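Local atomic coordinates of dienelactone hydrolase (Anabaena variabilis, PDB entry 2O2G), a protein that probably acts as a hydrolase of the dienelactone hydrolase family, with the alpha/beta-hydrolase fold. Residues Ser50-Tyr55 with Gly205-Val210; Gly117-Ser122 with Glu216-Tyr221; Thr163-Gly168 with Ala176-Ala181. All blocks are in the same frame, centred on the assembly; numbering follows the deposited sequence.

Interaction 1: residues Ser50-Tyr55 with Gly205-Val210. With SO4 (sulfate ion), chain B.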
loop_
_atom_site.group_PDB
_atom_site.type_symbol
_atom_site.label_atom_id
_atom_site.label_comp_id
_atom_site.label_asym_id
_atom_site.label_seq_id
_atom_site.Cartn_x
_atom_site.Cartn_y
_atom_site.Cartn_z
ATOM N N SER A 50 -7.215 8.173 -5.874
ATOM C CA SER A 50 -7.213 8.745 -4.518
ATOM C C SER A 50 -6.285 9.938 -4.445
ATOM O O SER A 50 -5.093 9.757 -4.673
ATOM C CB SER A 50 -6.672 7.743 -3.499
ATOM O OG SER A 50 -6.333 8.410 -2.285
ATOM N N PRO A 51 -6.790 11.122 -4.044
ATOM C CA PRO A 51 -5.892 12.304 -3.913
ATOM C C PRO A 51 -4.848 12.117 -2.808
ATOM O O PRO A 51 -3.725 12.632 -2.888
ATOM C CB PRO A 51 -6.839 13.472 -3.610
ATOM C CG PRO A 51 -8.203 12.918 -3.489
ATOM C CD PRO A 51 -8.180 11.414 -3.648
ATOM N N ARG A 52 -5.207 11.331 -1.800
ATOM C CA ARG A 52 -4.281 11.036 -0.717
ATOM C C ARG A 52 -3.129 10.180 -1.158
ATOM O O ARG A 52 -1.977 10.483 -0.860
ATOM C CB ARG A 52 -5.010 10.357 0.418
ATOM C CG ARG A 52 -5.865 11.330 1.153
ATOM C CD ARG A 52 -6.560 10.686 2.280
ATOM N NE ARG A 52 -7.569 9.744 1.839
ATOM C CZ ARG A 52 -8.758 10.087 1.383
ATOM N NH1 ARG A 52 -9.102 11.357 1.250
ATOM N NH2 ARG A 52 -9.617 9.156 1.036
ATOM N N ASN A 53 -3.441 9.094 -1.861
ATOM C CA ASN A 53 -2.406 8.223 -2.383
ATOM C C ASN A 53 -1.624 8.895 -3.534
ATOM O O ASN A 53 -0.440 8.657 -3.687
ATOM C CB ASN A 53 -3.000 6.875 -2.784
ATOM C CG ASN A 53 -3.642 6.126 -1.576
ATOM O OD1 ASN A 53 -3.327 6.389 -0.398
ATOM N ND2 ASN A 53 -4.540 5.205 -1.876
ATOM N N ARG A 54 -2.274 9.725 -4.336
ATOM C CA ARG A 54 -1.553 10.430 -5.402
ATOM C C ARG A 54 -0.530 11.434 -4.814
ATOM O O ARG A 54 0.609 11.553 -5.309
ATOM C CB ARG A 54 -2.506 11.133 -6.358
ATOM C CG ARG A 54 -3.176 10.196 -7.393
ATOM C CD ARG A 54 -3.893 10.981 -8.500
ATOM N NE ARG A 54 -3.041 11.966 -9.200
ATOM C CZ ARG A 54 -2.299 11.735 -10.292
ATOM N NH1 ARG A 54 -2.229 10.523 -10.837
ATOM N NH2 ARG A 54 -1.588 12.725 -10.832
ATOM N N TYR A 55 -0.943 12.165 -3.776
ATOM C CA TYR A 55 -0.023 13.059 -3.062
ATOM C C TYR A 55 1.168 12.292 -2.514
ATOM O O TYR A 55 2.313 12.663 -2.741
ATOM C CB TYR A 55 -0.742 13.805 -1.906
ATOM C CG TYR A 55 0.254 14.610 -1.102
ATOM C CD1 TYR A 55 0.787 15.805 -1.611
ATOM C CD2 TYR A 55 0.734 14.133 0.125
ATOM C CE1 TYR A 55 1.737 16.520 -0.897
ATOM C CE2 TYR A 55 1.663 14.831 0.844
ATOM C CZ TYR A 55 2.173 16.024 0.332
ATOM O OH TYR A 55 3.108 16.721 1.074
ATOM N N GLY A 205 -0.783 19.353 7.550
ATOM C CA GLY A 205 0.520 18.738 7.764
ATOM C C GLY A 205 0.519 17.256 8.043
ATOM O O GLY A 205 1.551 16.630 7.929
ATOM N N ALA A 206 -0.635 16.680 8.395
ATOM C CA ALA A 206 -0.703 15.257 8.702
ATOM C C ALA A 206 -0.310 14.373 7.532
ATOM O O ALA A 206 0.533 13.498 7.699
ATOM C CB ALA A 206 -2.102 14.860 9.253
ATOM N N LEU A 207 -0.931 14.578 6.360
ATOM C CA LEU A 207 -0.649 13.739 5.186
ATOM C C LEU A 207 0.782 13.883 4.732
ATOM O O LEU A 207 1.410 12.883 4.372
ATOM C CB LEU A 207 -1.607 14.021 4.036
ATOM C CG LEU A 207 -1.605 13.000 2.890
ATOM C CD1 LEU A 207 -2.098 11.666 3.399
ATOM C CD2 LEU A 207 -2.489 13.471 1.738
ATOM N N THR A 208 1.315 15.093 4.815
ATOM C CA THR A 208 2.700 15.316 4.469
ATOM C C THR A 208 3.614 14.438 5.349
ATOM O O THR A 208 4.530 13.805 4.839
ATOM C CB THR A 208 3.044 16.789 4.572
ATOM O OG1 THR A 208 2.266 17.487 3.589
ATOM C CG2 THR A 208 4.529 17.028 4.325
ATOM N N ALA A 209 3.356 14.415 6.658
ATOM C CA ALA A 209 4.114 13.582 7.581
ATOM C C ALA A 209 4.019 12.116 7.203
ATOM O O ALA A 209 4.982 11.386 7.286
ATOM C CB ALA A 209 3.625 13.789 9.022
ATOM N N VAL A 210 2.835 11.662 6.847
ATOM C CA VAL A 210 2.692 10.290 6.405
ATOM C C VAL A 210 3.625 10.014 5.218
ATOM O O VAL A 210 4.330 9.002 5.194
ATOM C CB VAL A 210 1.238 9.952 6.042
ATOM C CG1 VAL A 210 1.155 8.592 5.352
ATOM C CG2 VAL A 210 0.394 9.971 7.285
HETATM S S SO4 B . -7.650 6.173 0.510
HETATM O O1 SO4 B . -7.098 5.126 -0.330
HETATM O O2 SO4 B . -8.733 6.750 -0.235
HETATM O O3 SO4 B . -6.627 7.194 0.636
HETATM O O4 SO4 B . -8.064 5.685 1.820
#
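Tyr55 and Thr208 meet hydroxyl to hydroxyl where two helices of the alpha/beta-hydrolase fold, 51-63 and 206-221, come together on one face of the central sheet. The short helical segments run in broadly the same direction, with a signed crossing angle of -49°. The polar link is a single hydrogen bond, Tyr55 OH to Thr208 OG1 at 2.8 Å, in which either group may be the donor. Tyr55 CG stands anti to the backbone N (chi1 174°), which sends the phenol out across the gap between the helices.

The apolar part centres on one methyl. Leu207 CD2 approaches Tyr55 CD2 to 3.7 Å, the leucine and tyrosine side chains sliding past each other in opposite directions. The same CD2 also lies 3.9 Å from Arg52 CA, so it fills the angle between the arginine backbone and the tyrosine ring. Arg52 itself crosses Leu207 at about a right angle and leads its charged end away from the partner helix.

That end takes part in hydrogen bonds to a sulfate ion, probably taken from the crystallisation liquor. A bend at chi3 carries the guanidinium there; Arg52 NE donates to sulfate O3 at 3.0 Å and Arg52 NH2 to sulfate O2 at 2.9 Å. Sulfate O3 is shared with Ser50 OG, which donates at 3.2 Å, while Asn53 ND2 adds a weak bond to sulfate O1. Ser46 OG, Gly43 N and Arg145 NH2 complete the anion site. Arg52 thus touches Leu207 with CA and CG and the sulfate with its guanidinium. Ser50 does double duty as N-cap of helix 51-63, its OG accepting from Asn53 N at 3.0 Å with an almost straight N-H...O angle of 177°.

Interaction 2: residues Gly117-Ser122 with Glu216-Tyr221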
loop_
_atom_site.group_PDB
_atom_site.type_symbol
_atom_site.label_atom_id
_atom_site.label_comp_id
_atom_site.label_asym_id
_atom_site.label_seq_id
_atom_site.Cartn_x
_atom_site.Cartn_y
_atom_site.Cartn_z
ATOM N N GLY A 117 7.660 -2.720 -2.636
ATOM C CA GLY A 117 7.173 -2.374 -1.301
ATOM C C GLY A 117 5.677 -2.078 -1.403
ATOM O O GLY A 117 5.178 -1.722 -2.464
ATOM N N TYR A 118 4.959 -2.166 -0.287
ATOM C CA TYR A 118 3.531 -1.883 -0.299
ATOM C C TYR A 118 3.180 -0.686 0.582
ATOM O O TYR A 118 3.759 -0.496 1.703
ATOM C CB TYR A 118 2.699 -3.060 0.219
ATOM C CG TYR A 118 2.702 -4.378 -0.546
ATOM C CD1 TYR A 118 2.940 -4.460 -1.902
ATOM C CD2 TYR A 118 2.336 -5.536 0.115
ATOM C CE1 TYR A 118 2.888 -5.682 -2.557
ATOM C CE2 TYR A 118 2.254 -6.753 -0.526
ATOM C CZ TYR A 118 2.522 -6.834 -1.849
ATOM O OH TYR A 118 2.438 -8.082 -2.423
ATOM N N PHE A 119 2.275 0.135 0.067
ATOM C CA PHE A 119 1.706 1.246 0.830
ATOM C C PHE A 119 0.237 0.964 0.876
ATOM O O PHE A 119 -0.449 1.122 -0.135
ATOM C CB PHE A 119 2.009 2.621 0.236
ATOM C CG PHE A 119 1.450 3.764 1.071
ATOM C CD1 PHE A 119 0.115 4.155 0.953
ATOM C CD2 PHE A 119 2.243 4.432 1.984
ATOM C CE1 PHE A 119 -0.405 5.216 1.753
ATOM C CE2 PHE A 119 1.722 5.472 2.807
ATOM C CZ PHE A 119 0.420 5.858 2.695
ATOM N N GLY A 120 -0.260 0.538 2.042
ATOM C CA GLY A 120 -1.640 0.190 2.173
ATOM C C GLY A 120 -2.379 1.240 2.970
ATOM O O GLY A 120 -1.957 1.541 4.080
ATOM N N ALA A 121 -3.480 1.764 2.416
ATOM C CA ALA A 121 -4.254 2.833 3.044
ATOM C C ALA A 121 -5.559 2.310 3.650
ATOM O O ALA A 121 -6.339 1.608 2.966
ATOM C CB ALA A 121 -4.561 3.913 2.032
ATOM N N SER A 122 -5.781 2.657 4.910
ATOM C CA SER A 122 -6.993 2.263 5.619
ATOM C C SER A 122 -7.212 0.745 5.482
ATOM O O SER A 122 -6.349 -0.009 5.885
ATOM C CB SER A 122 -8.171 3.097 5.125
ATOM O OG SER A 122 -7.920 4.472 5.351
ATOM N N GLU A 216 11.062 7.823 3.909
ATOM C CA GLU A 216 12.233 7.379 4.705
ATOM C C GLU A 216 12.302 5.861 4.801
ATOM O O GLU A 216 13.371 5.247 4.649
ATOM C CB GLU A 216 12.185 7.968 6.133
ATOM C CG GLU A 216 12.588 9.418 6.096
ATOM C CD GLU A 216 12.315 10.160 7.372
ATOM O OE1 GLU A 216 11.435 9.731 8.146
ATOM O OE2 GLU A 216 12.991 11.196 7.572
ATOM N N TRP A 217 11.152 5.256 5.051
ATOM C CA TRP A 217 11.078 3.810 5.201
ATOM C C TRP A 217 11.405 3.073 3.916
ATOM O O TRP A 217 12.243 2.147 3.922
ATOM C CB TRP A 217 9.696 3.393 5.700
ATOM C CG TRP A 217 9.575 1.992 6.222
ATOM C CD1 TRP A 217 9.060 0.915 5.563
ATOM C CD2 TRP A 217 9.899 1.530 7.542
ATOM N NE1 TRP A 217 9.088 -0.177 6.359
ATOM C CE2 TRP A 217 9.584 0.162 7.589
ATOM C CE3 TRP A 217 10.436 2.142 8.683
ATOM C CZ2 TRP A 217 9.775 -0.623 8.740
ATOM C CZ3 TRP A 217 10.631 1.386 9.816
ATOM C CH2 TRP A 217 10.283 -0.001 9.845
ATOM N N PHE A 218 10.734 3.459 2.834
ATOM C CA PHE A 218 10.922 2.783 1.532
ATOM C C PHE A 218 12.321 3.013 0.995
ATOM O O PHE A 218 12.945 2.108 0.416
ATOM C CB PHE A 218 9.858 3.263 0.530
ATOM C CG PHE A 218 8.465 2.779 0.841
ATOM C CD1 PHE A 218 8.219 1.446 1.088
ATOM C CD2 PHE A 218 7.392 3.652 0.843
ATOM C CE1 PHE A 218 6.950 1.002 1.309
ATOM C CE2 PHE A 218 6.105 3.188 1.065
ATOM C CZ PHE A 218 5.895 1.890 1.325
HETATM N N MSE A 219 12.852 4.222 1.171
HETATM C CA MSE A 219 14.200 4.479 0.688
HETATM C C MSE A 219 15.206 3.568 1.375
HETATM O O MSE A 219 16.138 3.044 0.734
HETATM C CB MSE A 219 14.542 5.958 0.841
HETATM C CG MSE A 219 13.748 6.805 -0.127
HETATM SE SE MSE A 219 14.414 6.562 -1.920
HETATM C CE MSE A 219 16.058 7.349 -1.517
ATOM N N HIS A 220 15.020 3.342 2.655
ATOM C CA HIS A 220 15.946 2.466 3.379
ATOM C C HIS A 220 15.819 1.002 2.991
ATOM O O HIS A 220 16.837 0.344 2.754
ATOM C CB HIS A 220 15.752 2.566 4.880
ATOM C CG HIS A 220 16.669 1.674 5.652
ATOM N ND1 HIS A 220 18.031 1.889 5.720
ATOM C CD2 HIS A 220 16.429 0.555 6.376
ATOM C CE1 HIS A 220 18.587 0.945 6.457
ATOM N NE2 HIS A 220 17.635 0.127 6.873
ATOM N N TYR A 221 14.582 0.501 2.956
ATOM C CA TYR A 221 14.321 -0.912 2.707
ATOM C C TYR A 221 14.187 -1.367 1.253
ATOM O O TYR A 221 14.300 -2.543 1.014
ATOM C CB TYR A 221 13.104 -1.406 3.526
ATOM C CG TYR A 221 13.369 -1.479 4.999
ATOM C CD1 TYR A 221 14.199 -2.454 5.512
ATOM C CD2 TYR A 221 12.773 -0.596 5.892
ATOM C CE1 TYR A 221 14.470 -2.533 6.837
ATOM C CE2 TYR A 221 13.036 -0.671 7.240
ATOM C CZ TYR A 221 13.889 -1.650 7.713
ATOM O OH TYR A 221 14.174 -1.760 9.058
#
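Phe218 has CG anti to its carbonyl carbon (chi1 -70°), which extends the ring from the helix to the strand, and Phe119 has CG anti to its backbone N (chi1 -178°), which lays its ring across the end of Phe218, so that CB and the CD2 edge are what Phe218 meets. The two side chains cross at about a right angle: Phe218 CE2 lies 4.2 Å from Phe119 CD2, near the plane of the Phe119 ring and at its edge, and Phe218 CZ is 4.1 Å from Phe119 CB. The closest approach is to the backbone. Tyr118 O sits in the plane of the Phe218 ring, 3.2 Å from Phe218 CZ, so the polarised ring edge faces the carbonyl oxygen.

Strand 115-121 is a central strand of the alpha/beta-hydrolase sheet, and it leads into the GxSxG sequence Gly120-Ser122-Gly124, probably the nucleophile elbow. Helix 206-221 runs nearly antiparallel to it, at 165° between the short segments. Tyr118 directs its side chain to the other face of the sheet, where its OH bonds Thr102 OG1. At Gly117, whose CA is 4.3 Å from Phe218 CE1, a beta carbon would point at the ring and come only about 3.1 Å from Phe218 CE1.

Interaction 3: residues Thr163-Gly168 with Ala176-Ala181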
loop_
_atom_site.group_PDB
_atom_site.type_symbol
_atom_site.label_atom_id
_atom_site.label_comp_id
_atom_site.label_asym_id
_atom_site.label_seq_id
_atom_site.Cartn_x
_atom_site.Cartn_y
_atom_site.Cartn_z
ATOM N N THR A 163 7.970 -3.634 8.374
ATOM C CA THR A 163 6.658 -2.991 8.408
ATOM C C THR A 163 6.559 -1.781 9.355
ATOM O O THR A 163 6.889 -1.850 10.528
ATOM C CB THR A 163 5.610 -4.047 8.868
ATOM O OG1 THR A 163 5.572 -5.118 7.917
ATOM C CG2 THR A 163 4.241 -3.452 9.059
ATOM N N LEU A 164 6.046 -0.691 8.802
ATOM C CA LEU A 164 5.830 0.532 9.505
ATOM C C LEU A 164 4.330 0.789 9.562
ATOM O O LEU A 164 3.659 0.983 8.530
ATOM C CB LEU A 164 6.502 1.682 8.748
ATOM C CG LEU A 164 6.217 3.091 9.221
ATOM C CD1 LEU A 164 6.616 3.281 10.674
ATOM C CD2 LEU A 164 6.962 4.059 8.281
ATOM N N LEU A 165 3.809 0.801 10.767
ATOM C CA LEU A 165 2.412 1.107 11.017
ATOM C C LEU A 165 2.303 2.617 11.398
ATOM O O LEU A 165 2.989 3.103 12.297
ATOM C CB LEU A 165 1.899 0.195 12.128
ATOM C CG LEU A 165 1.990 -1.325 11.931
ATOM C CD1 LEU A 165 1.400 -2.065 13.117
ATOM C CD2 LEU A 165 1.279 -1.780 10.685
ATOM N N ILE A 166 1.485 3.363 10.675
ATOM C CA ILE A 166 1.312 4.769 10.945
ATOM C C ILE A 166 -0.119 4.991 11.319
ATOM O O ILE A 166 -1.023 4.587 10.559
ATOM C CB ILE A 166 1.618 5.674 9.691
ATOM C CG1 ILE A 166 3.045 5.493 9.163
ATOM C CG2 ILE A 166 1.440 7.162 10.064
ATOM C CD1 ILE A 166 3.302 6.155 7.754
ATOM N N VAL A 167 -0.345 5.699 12.422
ATOM C CA VAL A 167 -1.707 6.024 12.834
ATOM C C VAL A 167 -1.827 7.472 13.277
ATOM O O VAL A 167 -0.861 8.088 13.708
ATOM C CB VAL A 167 -2.175 5.087 13.997
ATOM C CG1 VAL A 167 -2.006 3.640 13.602
ATOM C CG2 VAL A 167 -1.342 5.310 15.249
ATOM N N GLY A 168 -3.037 8.006 13.199
ATOM C CA GLY A 168 -3.312 9.355 13.704
ATOM C C GLY A 168 -3.622 9.312 15.187
ATOM O O GLY A 168 -4.315 8.411 15.664
ATOM N N ALA A 176 -4.752 1.394 19.433
ATOM C CA ALA A 176 -4.599 0.195 20.249
ATOM C C ALA A 176 -4.531 -1.073 19.398
ATOM O O ALA A 176 -3.800 -2.006 19.724
ATOM C CB ALA A 176 -5.706 0.093 21.267
HETATM N N MSE A 177 -5.235 -1.074 18.266
HETATM C CA MSE A 177 -5.272 -2.228 17.407
HETATM C C MSE A 177 -3.987 -2.350 16.633
HETATM O O MSE A 177 -3.554 -3.463 16.378
HETATM C CB MSE A 177 -6.514 -2.209 16.528
HETATM C CG MSE A 177 -7.797 -2.447 17.327
HETATM SE SE MSE A 177 -7.771 -4.160 18.469
HETATM C CE MSE A 177 -8.697 -5.794 17.542
ATOM N N ASN A 178 -3.359 -1.220 16.291
ATOM C CA ASN A 178 -2.042 -1.249 15.652
ATOM C C ASN A 178 -0.977 -1.694 16.685
ATOM O O ASN A 178 -0.052 -2.426 16.356
ATOM C CB ASN A 178 -1.682 0.089 15.008
ATOM C CG ASN A 178 -2.257 0.231 13.603
ATOM O OD1 ASN A 178 -1.528 0.106 12.623
ATOM N ND2 ASN A 178 -3.559 0.390 13.500
ATOM N N GLU A 179 -1.112 -1.237 17.922
ATOM C CA GLU A 179 -0.225 -1.657 19.012
ATOM C C GLU A 179 -0.314 -3.172 19.181
ATOM O O GLU A 179 0.701 -3.834 19.325
ATOM C CB GLU A 179 -0.596 -0.953 20.312
ATOM C CG GLU A 179 -0.322 0.580 20.327
ATOM C CD GLU A 179 -0.806 1.227 21.626
ATOM O OE1 GLU A 179 -1.657 0.606 22.295
ATOM O OE2 GLU A 179 -0.350 2.342 21.976
ATOM N N ASP A 180 -1.528 -3.719 19.149
ATOM C CA ASP A 180 -1.729 -5.163 19.227
ATOM C C ASP A 180 -1.058 -5.874 18.050
ATOM O O ASP A 180 -0.342 -6.848 18.236
ATOM C CB ASP A 180 -3.226 -5.529 19.231
ATOM C CG ASP A 180 -3.945 -5.184 20.554
ATOM O OD1 ASP A 180 -3.339 -4.615 21.508
ATOM O OD2 ASP A 180 -5.154 -5.508 20.627
ATOM N N ALA A 181 -1.276 -5.375 16.838
ATOM C CA ALA A 181 -0.684 -5.963 15.623
ATOM C C ALA A 181 0.850 -5.974 15.631
ATOM O O ALA A 181 1.473 -6.943 15.182
ATOM C CB ALA A 181 -1.179 -5.208 14.386
#
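Asn178 reaches from helix 172-184 to strand 163-168, where it lies against both Leu165 and Val167. With CG anti to the carbonyl carbon (chi1 -84°), its carboxamide is carried down onto the strand. Val167 CG1 stands almost squarely over the amide plane, 3.4 Å from Asn178 CG and 3.6 Å from Asn178 ND2. On the oxygen side, Asn178 OD1 packs 3.5 Å from Leu165 CB, while Leu165 CD1 lies 3.6 Å from the backbone Asn178 O. This is the tight part of the contact, and all of it is buried. No hydrogen bond crosses it; the amide nitrogen instead donates to Val174 O and Gly147 O, two bonds that fix the rotation of the group and turn its oxygen to the leucine.

One helical turn further on the packing is slacker. Leu165 CD1 and Ala181 CB are 4.3 Å apart, an apolar contact with little buried area. Substituting an alanine for Leu165 would probably leave the Ala181 methyl without this partner and open a gap beside Asn178 OD1 and O. The outer side of the helix belongs to solvent: Ala176, Glu179 and Asp180 are exposed and take no part, and Glu179 points away from the strand. On the far face of the strand, Ile166 points the opposite way and meets Val210 and Leu213 of helix 206-221, so the sheet is covered on both sides here.

The segment axes approach to 9.3 Å and run nearly antiparallel, at 167°. That is the geometry of a beta-alpha-beta crossover: strand 163-168, helix 172-184 and strand 189-194, with the helix returning over the sheet between two parallel neighbouring strands, as in the C-terminal half of the alpha/beta-hydrolase fold.

In the fold
Helix 206-221 ties the three contacts together: its start serves interaction 1, its end interaction 2, and residues of both ends touch the strand of interaction 3. The centres of interactions 1 and 2 are about 13 Å apart, those of 2 and 3 about 14 Å, and those of 1 and 3 about 18 Å. Asn53 OD1 packs 3.7 Å from Ala121 CB, and Trp217 CD2 lies 3.6 Å from Leu164 CB. Arg145 NH2 bonds the sulfate of interaction 1 and, in one modelled conformer of the elbow serine of interaction 2, Ser122 OG. Ser122, His199 and Asp171 have the arrangement of a catalytic triad, unconfirmed here, and Val167 of interaction 3 lies near it.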